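PDB 5IXP: extracellular solute-binding protein family 1, which probably binds a solute outside the cell and delivers it to an ABC transporter for uptake, as other family 1 extracellular solute-binding proteins do. Local coordinates for residues K215-A218 and W219-A222. Numbering follows the deposited sequence.
Sequences KLPA and WSDA
Trp-219 sets its indole beside the methyl of Ala-218, whose CB comes 3.6 Å from CD1 of the five-membered ring; so small a side chain lets the large ring lie close. With CG anti to its own carbonyl carbon (chi1 -46°), the ring meets that of Trp-223 and also packs on Leu-241 and Val-244 of helix 241-249. The backbone of Trp-219 has a positive phi, as the third residue of the type II beta turn from Pro-217 to Ser-220 requires, while Ala-218 holds the extended second position and Pro-217 supplies the acceptor O. Ser-220 closes that turn: its N donates to Pro-217 O at 3.1 Å. The same oxygen takes a second, short bond from Ser-220 OG, 2.6 Å away and in the carbonyl plane on a lone pair, whereas the N-H arrives tilted 32° from that plane. Ser-220 is also the N-cap of helix 221-226, a place that suits serine because its short side chain lets the hydroxyl reach the N-H groups at the helix start; a chi1 of 66° puts OG where, besides its bond to Pro-217 O, it accepts from Trp-223 N. In the first turn of this helix, Ala-222 offers only a methyl, and its CB meets CD2 of Leu-216 at 3.9 Å, an apolar touch at the protein surface.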
loop_
_atom_site.group_PDB
_atom_site.type_symbol
_atom_site.label_atom_id
_atom_site.label_comp_id
_atom_site.label_asym_id
_atom_site.label_seq_id
_atom_site.Cartn_x
_atom_site.Cartn_y
_atom_site.Cartn_z
ATOM N N LYS A 215 6.050 -16.151 -11.829
ATOM C CA LYS A 215 6.586 -15.249 -12.856
ATOM C C LYS A 215 5.492 -14.440 -13.551
ATOM O O LYS A 215 5.600 -14.126 -14.742
ATOM C CB LYS A 215 7.405 -16.013 -13.903
ATOM C CG LYS A 215 8.367 -17.038 -13.336
ATOM C CD LYS A 215 8.807 -17.997 -14.431
ATOM C CE LYS A 215 9.732 -19.061 -13.899
ATOM N NZ LYS A 215 10.999 -18.456 -13.423
ATOM N N LEU A 216 4.440 -14.069 -12.826
ATOM C CA LEU A 216 3.319 -13.368 -13.435
ATOM C C LEU A 216 3.359 -11.893 -13.066
ATOM O O LEU A 216 3.173 -11.557 -11.884
ATOM C CB LEU A 216 2.008 -13.987 -12.979
ATOM C CG LEU A 216 1.804 -15.413 -13.467
ATOM C CD1 LEU A 216 0.749 -16.074 -12.618
ATOM C CD2 LEU A 216 1.398 -15.386 -14.942
ATOM N N PRO A 217 3.579 -10.988 -14.016
ATOM C CA PRO A 217 3.605 -9.557 -13.690
ATOM C C PRO A 217 2.249 -9.092 -13.183
ATOM O O PRO A 217 1.215 -9.333 -13.809
ATOM C CB PRO A 217 3.964 -8.898 -15.028
ATOM C CG PRO A 217 4.596 -10.005 -15.835
ATOM C CD PRO A 217 3.844 -11.228 -15.442
ATOM N N ALA A 218 2.263 -8.423 -12.034
ATOM C CA ALA A 218 1.025 -7.983 -11.405
ATOM C C ALA A 218 0.196 -7.132 -12.360
ATOM O O ALA A 218 0.729 -6.289 -13.085
ATOM C CB ALA A 218 1.340 -7.186 -10.148
ATOM N N TRP A 219 -1.117 -7.367 -12.354
ATOM C CA TRP A 219 -2.127 -6.642 -13.128
ATOM C C TRP A 219 -2.076 -6.966 -14.614
ATOM O O TRP A 219 -2.878 -6.421 -15.373
ATOM C CB TRP A 219 -2.033 -5.119 -12.932
ATOM C CG TRP A 219 -1.888 -4.776 -11.474
ATOM C CD1 TRP A 219 -0.775 -4.296 -10.852
ATOM C CD2 TRP A 219 -2.881 -4.934 -10.452
ATOM N NE1 TRP A 219 -1.015 -4.134 -9.511
ATOM C CE2 TRP A 219 -2.300 -4.519 -9.239
ATOM C CE3 TRP A 219 -4.207 -5.377 -10.448
ATOM C CZ2 TRP A 219 -3.000 -4.532 -8.030
ATOM C CZ3 TRP A 219 -4.899 -5.385 -9.251
ATOM C CH2 TRP A 219 -4.292 -4.968 -8.057
ATOM N N SER A 220 -1.179 -7.843 -15.056
ATOM C CA SER A 220 -1.161 -8.228 -16.460
ATOM C C SER A 220 -2.321 -9.171 -16.770
ATOM O O SER A 220 -2.936 -9.756 -15.877
ATOM C CB SER A 220 0.169 -8.892 -16.822
ATOM O OG SER A 220 0.331 -10.127 -16.144
ATOM N N ASP A 221 -2.621 -9.320 -18.066
ATOM C CA ASP A 221 -3.660 -10.267 -18.461
ATOM C C ASP A 221 -3.328 -11.679 -17.994
ATOM O O ASP A 221 -4.207 -12.405 -17.516
ATOM C CB ASP A 221 -3.861 -10.236 -19.977
ATOM C CG ASP A 221 -4.515 -8.951 -20.452
ATOM O OD1 ASP A 221 -5.395 -8.443 -19.730
ATOM O OD2 ASP A 221 -4.158 -8.451 -21.544
ATOM N N ALA A 222 -2.064 -12.085 -18.120
ATOM C CA ALA A 222 -1.683 -13.427 -17.690
ATOM C C ALA A 222 -1.906 -13.604 -16.191
ATOM O O ALA A 222 -2.421 -14.636 -15.747
ATOM C CB ALA A 222 -0.225 -13.701 -18.057
#